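Local coordinates for protein extracellular ligand-binding receptor (Desulfohalobium retbaense DSM 5692, PDB 5ERE) that probably serves as an extracellular sensor, holding 2-oxo-4-methylpentanoic acid in a leucine-binding-protein-like domain and cytosine in a tandem PAS sensor region, at residues E15-E20 and I212-V217; H238-A243 and E258-C263; L544-G549 and Y555-T560. All coordinates share one frame; numbering follows the deposited sequence.

Contact 1 (E15-E20 and I212-V217)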
loop_
_atom_site.group_PDB
_atom_site.type_symbol
_atom_site.label_atom_id
_atom_site.label_comp_id
_atom_site.label_asym_id
_atom_site.label_seq_id
_atom_site.Cartn_x
_atom_site.Cartn_y
_atom_site.Cartn_z
ATOM N N GLU A 15 1.224 -28.601 4.094
ATOM C CA GLU A 15 1.147 -29.356 5.341
ATOM C C GLU A 15 1.721 -28.554 6.508
ATOM O O GLU A 15 1.090 -28.483 7.563
ATOM C CB GLU A 15 1.890 -30.698 5.212
ATOM C CG GLU A 15 1.682 -31.656 6.387
ATOM C CD GLU A 15 2.271 -33.031 6.133
ATOM O OE1 GLU A 15 3.294 -33.121 5.414
ATOM O OE2 GLU A 15 1.699 -34.019 6.648
ATOM N N ASP A 16 2.874 -27.913 6.293
ATOM C CA ASP A 16 3.584 -27.210 7.350
ATOM C C ASP A 16 2.793 -26.002 7.858
ATOM O O ASP A 16 2.777 -25.737 9.054
ATOM C CB ASP A 16 4.988 -26.781 6.892
ATOM C CG ASP A 16 4.972 -25.586 5.925
ATOM O OD1 ASP A 16 4.295 -25.660 4.868
ATOM O OD2 ASP A 16 5.643 -24.566 6.217
ATOM N N ILE A 17 2.138 -25.295 6.954
ATOM C CA ILE A 17 1.289 -24.158 7.304
ATOM C C ILE A 17 0.092 -24.660 8.112
ATOM O O ILE A 17 -0.257 -24.100 9.166
ATOM C CB ILE A 17 0.848 -23.413 6.028
ATOM C CG1 ILE A 17 2.030 -22.588 5.489
ATOM C CG2 ILE A 17 -0.400 -22.513 6.252
ATOM C CD1 ILE A 17 1.908 -22.247 4.008
ATOM N N ALA A 18 -0.490 -25.749 7.632
ATOM C CA ALA A 18 -1.609 -26.376 8.297
ATOM C C ALA A 18 -1.257 -26.783 9.722
ATOM O O ALA A 18 -2.037 -26.525 10.605
ATOM C CB ALA A 18 -2.097 -27.585 7.533
ATOM N N VAL A 19 -0.094 -27.394 9.949
ATOM C CA VAL A 19 0.301 -27.807 11.286
ATOM C C VAL A 19 0.580 -26.595 12.171
ATOM O O VAL A 19 0.284 -26.626 13.360
ATOM C CB VAL A 19 1.556 -28.738 11.271
ATOM C CG1 VAL A 19 2.126 -28.946 12.661
ATOM C CG2 VAL A 19 1.217 -30.104 10.653
ATOM N N GLU A 20 1.148 -25.547 11.590
ATOM C CA GLU A 20 1.373 -24.302 12.280
ATOM C C GLU A 20 0.049 -23.712 12.791
ATOM O O GLU A 20 -0.085 -23.309 13.953
ATOM C CB GLU A 20 2.073 -23.318 11.345
ATOM C CG GLU A 20 2.355 -21.971 12.014
ATOM C CD GLU A 20 3.261 -21.080 11.207
ATOM O OE1 GLU A 20 4.477 -21.379 11.099
ATOM O OE2 GLU A 20 2.756 -20.074 10.687
ATOM N N ILE A 212 5.762 -16.797 1.593
ATOM C CA ILE A 212 7.109 -17.326 1.336
ATOM C C ILE A 212 8.018 -17.329 2.586
ATOM O O ILE A 212 9.064 -17.978 2.602
ATOM C CB ILE A 212 7.767 -16.530 0.178
ATOM C CG1 ILE A 212 8.830 -17.372 -0.551
ATOM C CG2 ILE A 212 8.376 -15.252 0.676
ATOM C CD1 ILE A 212 9.214 -16.778 -1.897
ATOM N N GLN A 213 7.603 -16.669 3.664
ATOM C CA GLN A 213 8.477 -16.584 4.851
ATOM C C GLN A 213 8.366 -17.850 5.704
ATOM O O GLN A 213 7.738 -17.850 6.753
ATOM C CB GLN A 213 8.158 -15.353 5.723
ATOM C CG GLN A 213 9.197 -15.168 6.852
ATOM C CD GLN A 213 8.931 -13.969 7.742
ATOM O OE1 GLN A 213 9.169 -12.827 7.348
ATOM N NE2 GLN A 213 8.419 -14.217 8.948
ATOM N N ARG A 214 8.989 -18.924 5.234
ATOM C CA ARG A 214 8.966 -20.217 5.908
ATOM C C ARG A 214 10.411 -20.666 6.168
ATOM O O ARG A 214 11.331 -20.269 5.438
ATOM C CB ARG A 214 8.209 -21.258 5.071
ATOM C CG ARG A 214 6.889 -20.808 4.454
ATOM C CD ARG A 214 5.828 -20.485 5.541
ATOM N NE ARG A 214 5.684 -21.563 6.518
ATOM C CZ ARG A 214 5.005 -21.461 7.663
ATOM N NH1 ARG A 214 4.397 -20.322 7.986
ATOM N NH2 ARG A 214 4.933 -22.502 8.483
ATOM N N ALA A 215 10.607 -21.501 7.184
ATOM C CA ALA A 215 11.942 -21.875 7.624
ATOM C C ALA A 215 12.729 -22.556 6.498
ATOM O O ALA A 215 13.923 -22.362 6.354
ATOM C CB ALA A 215 11.848 -22.782 8.832
ATOM N N GLU A 216 12.032 -23.342 5.696
ATOM C CA GLU A 216 12.622 -24.027 4.548
ATOM C C GLU A 216 13.353 -23.030 3.636
ATOM O O GLU A 216 14.474 -23.266 3.168
ATOM C CB GLU A 216 11.494 -24.759 3.818
ATOM C CG GLU A 216 11.817 -25.434 2.518
ATOM C CD GLU A 216 10.603 -26.180 1.963
ATOM O OE1 GLU A 216 9.504 -26.067 2.567
ATOM O OE2 GLU A 216 10.742 -26.880 0.932
ATOM N N VAL A 217 12.726 -21.875 3.447
ATOM C CA VAL A 217 13.235 -20.860 2.555
ATOM C C VAL A 217 14.519 -20.261 3.133
ATOM O O VAL A 217 15.483 -20.036 2.402
ATOM C CB VAL A 217 12.145 -19.780 2.280
ATOM C CG1 VAL A 217 12.724 -18.533 1.660
ATOM C CG2 VAL A 217 11.099 -20.367 1.366
#

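Contact 2 (H238-A243 and E258-C263)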
loop_
_atom_site.group_PDB
_atom_site.type_symbol
_atom_site.label_atom_id
_atom_site.label_comp_id
_atom_site.label_asym_id
_atom_site.label_seq_id
_atom_site.Cartn_x
_atom_site.Cartn_y
_atom_site.Cartn_z
ATOM N N HIS A 238 5.023 -9.651 20.734
ATOM C CA HIS A 238 3.804 -10.180 21.322
ATOM C C HIS A 238 4.101 -11.492 22.052
ATOM O O HIS A 238 4.856 -12.306 21.534
ATOM C CB HIS A 238 2.741 -10.398 20.241
ATOM C CG HIS A 238 1.378 -10.637 20.795
ATOM N ND1 HIS A 238 0.964 -11.875 21.234
ATOM C CD2 HIS A 238 0.331 -9.802 20.990
ATOM C CE1 HIS A 238 -0.276 -11.792 21.688
ATOM N NE2 HIS A 238 -0.685 -10.545 21.546
ATOM N N PRO A 239 3.514 -11.704 23.248
ATOM C CA PRO A 239 3.717 -12.928 24.030
ATOM C C PRO A 239 3.422 -14.257 23.331
ATOM O O PRO A 239 3.917 -15.279 23.788
ATOM C CB PRO A 239 2.733 -12.754 25.195
ATOM C CG PRO A 239 2.612 -11.304 25.346
ATOM C CD PRO A 239 2.646 -10.755 23.977
ATOM N N PHE A 240 2.602 -14.248 22.286
ATOM C CA PHE A 240 2.313 -15.446 21.510
ATOM C C PHE A 240 3.560 -16.007 20.829
ATOM O O PHE A 240 3.740 -17.205 20.833
ATOM C CB PHE A 240 1.263 -15.162 20.438
ATOM C CG PHE A 240 1.095 -16.288 19.438
ATOM C CD1 PHE A 240 0.451 -17.462 19.794
ATOM C CD2 PHE A 240 1.613 -16.183 18.176
ATOM C CE1 PHE A 240 0.312 -18.498 18.873
ATOM C CE2 PHE A 240 1.461 -17.203 17.258
ATOM C CZ PHE A 240 0.809 -18.356 17.617
HETATM N N MSE A 241 4.393 -15.142 20.253
HETATM C CA MSE A 241 5.642 -15.560 19.565
HETATM C C MSE A 241 6.462 -16.483 20.463
HETATM O O MSE A 241 6.772 -17.614 20.122
HETATM C CB MSE A 241 6.535 -14.362 19.210
HETATM C CG MSE A 241 5.870 -13.223 18.553
HETATM SE SE MSE A 241 5.118 -13.815 16.908
HETATM C CE MSE A 241 3.412 -13.057 17.391
ATOM N N SER A 242 6.766 -15.963 21.640
ATOM C CA SER A 242 7.539 -16.670 22.651
ATOM C C SER A 242 6.861 -17.883 23.252
ATOM O O SER A 242 7.519 -18.899 23.471
ATOM C CB SER A 242 7.901 -15.701 23.770
ATOM O OG SER A 242 8.632 -16.372 24.768
ATOM N N ALA A 243 5.566 -17.796 23.562
ATOM C CA ALA A 243 4.837 -18.981 24.017
ATOM C C ALA A 243 4.874 -20.140 22.988
ATOM O O ALA A 243 5.035 -21.303 23.343
ATOM C CB ALA A 243 3.383 -18.634 24.316
ATOM N N GLU A 258 -1.808 -15.232 12.660
ATOM C CA GLU A 258 -3.157 -14.975 12.212
ATOM C C GLU A 258 -4.190 -15.870 12.892
ATOM O O GLU A 258 -5.294 -15.431 13.222
ATOM C CB GLU A 258 -3.264 -15.184 10.679
ATOM C CG GLU A 258 -4.658 -14.914 10.130
ATOM C CD GLU A 258 -4.790 -15.258 8.621
ATOM O OE1 GLU A 258 -4.381 -16.386 8.222
ATOM O OE2 GLU A 258 -5.314 -14.399 7.868
ATOM N N ALA A 259 -3.861 -17.145 12.999
ATOM C CA ALA A 259 -4.778 -18.107 13.541
ATOM C C ALA A 259 -4.947 -17.848 15.058
ATOM O O ALA A 259 -6.049 -17.979 15.574
ATOM C CB ALA A 259 -4.309 -19.501 13.284
ATOM N N TYR A 260 -3.883 -17.420 15.733
ATOM C CA TYR A 260 -3.970 -17.050 17.127
ATOM C C TYR A 260 -4.931 -15.861 17.326
ATOM O O TYR A 260 -5.747 -15.872 18.258
ATOM C CB TYR A 260 -2.570 -16.701 17.705
ATOM C CG TYR A 260 -2.615 -16.233 19.131
ATOM C CD1 TYR A 260 -2.596 -17.149 20.175
ATOM C CD2 TYR A 260 -2.686 -14.871 19.446
ATOM C CE1 TYR A 260 -2.654 -16.725 21.522
ATOM C CE2 TYR A 260 -2.745 -14.441 20.784
ATOM C CZ TYR A 260 -2.722 -15.370 21.806
ATOM O OH TYR A 260 -2.757 -14.955 23.123
ATOM N N ASP A 261 -4.838 -14.822 16.493
ATOM C CA ASP A 261 -5.769 -13.693 16.643
ATOM C C ASP A 261 -7.214 -14.059 16.310
ATOM O O ASP A 261 -8.163 -13.512 16.917
ATOM C CB ASP A 261 -5.368 -12.493 15.795
ATOM C CG ASP A 261 -4.227 -11.698 16.392
ATOM O OD1 ASP A 261 -3.716 -12.090 17.466
ATOM O OD2 ASP A 261 -3.839 -10.677 15.774
ATOM N N LEU A 262 -7.408 -14.972 15.381
ATOM C CA LEU A 262 -8.745 -15.477 15.140
ATOM C C LEU A 262 -9.322 -16.130 16.386
ATOM O O LEU A 262 -10.473 -15.878 16.729
ATOM C CB LEU A 262 -8.759 -16.494 14.019
ATOM C CG LEU A 262 -10.067 -17.303 13.995
ATOM C CD1 LEU A 262 -11.205 -16.363 13.718
ATOM C CD2 LEU A 262 -9.981 -18.320 12.933
ATOM N N CYS A 263 -8.557 -17.009 17.041
ATOM C CA CYS A 263 -9.097 -17.679 18.246
ATOM C C CYS A 263 -9.367 -16.717 19.349
ATOM O O CYS A 263 -10.374 -16.854 20.046
ATOM C CB CYS A 263 -8.189 -18.789 18.768
ATOM S SG CYS A 263 -7.959 -20.054 17.563
#

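Contact 3 (L544-G549 and Y555-T560)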
loop_
_atom_site.group_PDB
_atom_site.type_symbol
_atom_site.label_atom_id
_atom_site.label_comp_id
_atom_site.label_asym_id
_atom_site.label_seq_id
_atom_site.Cartn_x
_atom_site.Cartn_y
_atom_site.Cartn_z
ATOM N N LEU A 544 14.044 10.398 7.528
ATOM C CA LEU A 544 14.768 10.737 6.306
ATOM C C LEU A 544 14.133 11.934 5.657
ATOM O O LEU A 544 12.892 12.019 5.585
ATOM C CB LEU A 544 14.782 9.548 5.342
ATOM C CG LEU A 544 15.271 8.229 5.929
ATOM C CD1 LEU A 544 15.024 7.118 4.923
ATOM C CD2 LEU A 544 16.750 8.317 6.329
ATOM N N TRP A 545 14.935 12.883 5.185
ATOM C CA TRP A 545 14.341 13.947 4.352
ATOM C C TRP A 545 15.131 14.395 3.152
ATOM O O TRP A 545 16.370 14.248 3.076
ATOM C CB TRP A 545 14.024 15.185 5.199
ATOM C CG TRP A 545 15.162 16.112 5.508
ATOM C CD1 TRP A 545 15.558 17.200 4.787
ATOM C CD2 TRP A 545 15.998 16.076 6.662
ATOM N NE1 TRP A 545 16.602 17.831 5.415
ATOM C CE2 TRP A 545 16.888 17.160 6.568
ATOM C CE3 TRP A 545 16.083 15.227 7.764
ATOM C CZ2 TRP A 545 17.854 17.418 7.540
ATOM C CZ3 TRP A 545 17.053 15.481 8.720
ATOM C CH2 TRP A 545 17.922 16.569 8.597
ATOM N N THR A 546 14.365 14.932 2.204
ATOM C CA THR A 546 14.880 15.526 0.990
ATOM C C THR A 546 14.080 16.806 0.724
ATOM O O THR A 546 13.297 17.248 1.571
ATOM C CB THR A 546 14.814 14.517 -0.217
ATOM O OG1 THR A 546 15.482 15.086 -1.343
ATOM C CG2 THR A 546 13.378 14.161 -0.614
ATOM N N SER A 547 14.300 17.419 -0.428
ATOM C CA SER A 547 13.643 18.656 -0.766
ATOM C C SER A 547 13.063 18.574 -2.165
ATOM O O SER A 547 13.593 17.895 -3.038
ATOM C CB SER A 547 14.595 19.841 -0.651
ATOM O OG SER A 547 14.989 20.053 0.691
ATOM N N ILE A 548 11.941 19.257 -2.323
ATOM C CA ILE A 548 11.283 19.462 -3.600
ATOM C C ILE A 548 10.925 20.932 -3.781
ATOM O O ILE A 548 10.611 21.634 -2.815
ATOM C CB ILE A 548 9.998 18.640 -3.699
ATOM C CG1 ILE A 548 9.168 18.834 -2.409
ATOM C CG2 ILE A 548 10.340 17.174 -3.908
ATOM C CD1 ILE A 548 7.801 18.658 -2.627
ATOM N N GLY A 549 10.947 21.405 -5.019
ATOM C CA GLY A 549 10.538 22.772 -5.283
ATOM C C GLY A 549 10.900 23.303 -6.653
ATOM O O GLY A 549 11.382 22.559 -7.505
ATOM N N TYR A 555 10.652 22.963 -0.460
ATOM C CA TYR A 555 9.978 22.362 0.683
ATOM C C TYR A 555 10.705 21.119 1.079
ATOM O O TYR A 555 11.204 20.367 0.213
ATOM C CB TYR A 555 8.515 21.996 0.351
ATOM C CG TYR A 555 7.794 23.086 -0.349
ATOM C CD1 TYR A 555 7.377 24.219 0.322
ATOM C CD2 TYR A 555 7.553 23.000 -1.703
ATOM C CE1 TYR A 555 6.722 25.232 -0.350
ATOM C CE2 TYR A 555 6.917 23.984 -2.361
ATOM C CZ TYR A 555 6.499 25.101 -1.694
ATOM O OH TYR A 555 5.854 26.083 -2.412
ATOM N N ARG A 556 10.718 20.864 2.379
ATOM C CA ARG A 556 11.294 19.645 2.888
ATOM C C ARG A 556 10.244 18.564 2.944
ATOM O O ARG A 556 9.129 18.791 3.422
ATOM C CB ARG A 556 11.911 19.853 4.276
ATOM C CG ARG A 556 12.809 21.049 4.375
ATOM C CD ARG A 556 14.199 20.822 3.735
ATOM N NE ARG A 556 15.073 21.970 3.976
ATOM C CZ ARG A 556 15.599 22.768 3.044
ATOM N NH1 ARG A 556 15.383 22.558 1.755
ATOM N NH2 ARG A 556 16.375 23.786 3.405
ATOM N N LEU A 557 10.645 17.389 2.451
ATOM C CA LEU A 557 9.836 16.200 2.334
ATOM C C LEU A 557 10.478 15.171 3.215
ATOM O O LEU A 557 11.610 14.739 2.952
ATOM C CB LEU A 557 9.771 15.722 0.869
ATOM C CG LEU A 557 8.867 14.536 0.536
ATOM C CD1 LEU A 557 7.382 14.963 0.557
ATOM C CD2 LEU A 557 9.256 13.968 -0.840
ATOM N N ALA A 558 9.776 14.799 4.285
ATOM C CA ALA A 558 10.343 13.917 5.303
ATOM C C ALA A 558 9.514 12.668 5.440
ATOM O O ALA A 558 8.271 12.707 5.412
ATOM C CB ALA A 558 10.427 14.617 6.614
ATOM N N LEU A 559 10.223 11.569 5.623
ATOM C CA LEU A 559 9.646 10.262 5.885
ATOM C C LEU A 559 10.115 9.765 7.229
ATOM O O LEU A 559 11.317 9.753 7.482
ATOM C CB LEU A 559 10.043 9.265 4.797
ATOM C CG LEU A 559 9.427 7.868 4.934
ATOM C CD1 LEU A 559 9.387 7.242 3.532
ATOM C CD2 LEU A 559 10.173 6.946 5.897
ATOM N N THR A 560 9.168 9.335 8.068
ATOM C CA THR A 560 9.463 8.718 9.342
ATOM C C THR A 560 8.926 7.294 9.463
ATOM O O THR A 560 7.916 6.925 8.872
ATOM C CB THR A 560 8.881 9.538 10.524
ATOM O OG1 THR A 560 7.477 9.715 10.325
ATOM C CG2 THR A 560 9.533 10.897 10.622
#

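Contact 1 (E15-E20 and I212-V217)
The first turn of helix 15-32 and the N-cap residue of helix 215-219 face each other with I17 CA and R214 CA 8.7 Å apart, a gap spanned by the R214 side chain. Bends at chi2 (-65°) and chi3 (-51°) fold the arginine so that one face of its guanidinium meets I17 and its edge meets two acids one helical turn apart. R214 NE donates to D16 OD2 at 3.0 Å, reaching it on the syn side, while the bond from NH2 to the same oxygen is weak. E20 is gripped end-on by two nitrogens from above its carboxylate plane: R214 NH2 to E20 OE1 at 2.9 Å and R214 NH1 to E20 OE2 at 3.2 Å, only the latter almost straight (179°) and in the guanidinium plane. This salt-bridge network joins the two lobes of the periplasmic-binding-protein fold, following strands 3-8 and 205-208, beside F255 of the oxo-acid pocket, which touches R214. With a leucine in place of R214, D16 and E20 would probably lose their shared positive partner. I17 CG1 sits over the guanidinium centre, 3.9 Å from R214 CZ. Backbone N-H groups of G253 and G256 also donate to E20.

Contact 2 (H238-A243 and E258-C263)
Y260 and F240 bury most of the surface in this contact, with H238 adding a smaller share. Each aromatic side chain lays its CB against the other's ring: F240 CB stands 4.0 Å from the Y260 ring centroid, only 7° off the normal, and Y260 CB stands 3.7 Å from the F240 centroid. These reciprocal CH-pi contacts arise because the two side chains run antiparallel, each with CG anti to the backbone N, which brings each CB over the other's ring. The ring planes are inclined by 31° with centroids 4.4 Å apart, an oblique pairing. H238 completes the aromatic cluster from the start of helix 239-248, its CE1 lying 3.7 Å from Y260 CE2. The imidazole has a second task as N-cap: F240 N donates to H238 ND1 at 3.1 Å with an angle of 167°, which ties the ring to the first turn. The cluster thus packs helix 239-248 against helix 254-271 within the periplasmic-binding-protein domain, while A24 and A28 of helix 15-32 touch F240 and Y260 respectively. Since no hydrogen bond passes between 238-243 and 258-263, their direct contact rests on dispersion and CH-pi attraction, while the cap bond holds the imidazole and a hydrogen bond with E31 of helix 15-32 holds the hydroxyl end of Y260.

Contact 3 (L544-G549 and Y555-T560)
R556, its CG anti to the carbonyl carbon (chi1 -49°) and its chain bent at chi2 (-77°), reaches across to its paired residue S547, whose OG likewise lies anti to the carbonyl carbon. The two form a non-hydrogen-bonded pair in an antiparallel beta hairpin of strands 541-550 and 553-561, neighbours in a five-stranded antiparallel sheet consistent with the second PAS-like module of the tandem sensor. Its hydrogen-bonded pairs are L544 with L559, T546 with L557 and I548 with Y555, each joined by two backbone bonds; L559 N to L544 O, for instance, measures 2.7 Å. CA-H...O contacts fill in between them, as from S547 CA to Y555 O at 3.1 Å. One face of the sheet carries L544, T546, I548, Y555, L557 and L559, and there I548 and L557 pack on the long helix 324-357. T546 and L557 run alongside one another, T546 CG2 4.1 Å from L557 CD2. The other face holds W545, S547, R556 and A558, with M518 of helix 515-520 touching both W545 and A558. W545 CB meets A558 CB at 3.9 Å, and the indole comes obliquely to the arginine, W545 CD1 lying 4.0 Å from R556 CD. Backbone carbonyls of M518 and V519 accept from R556 NE and NH2, fixing the guanidinium. R556 NH1 donates to S547 OG at 2.7 Å, with the oxygen tilted 26° from the guanidinium plane.

In the fold
Following the chain from the N terminus, helix 15-32 comes first, and contact 1 closes a long loop when the chain reaches 212-217, 192 residues on, joining the two lobes of the binding-protein fold. Contact 2 then closes a short one, from 238-243 to 258-263, within the lobe of the five-stranded parallel sheet, where L262 touches V90 and I92. Contact 3 closes a hairpin near the C terminus. The three run in series, none nested or crossed. Contacts 1 and 2 have centres 16 Å apart, and helices 15-32 and 254-271 connect them, since F255 lies beside contact 1 and A24 and A28 beside contact 2. Contact 3 sits about 40 Å from contact 1, centre to centre, in a separate antiparallel sheet.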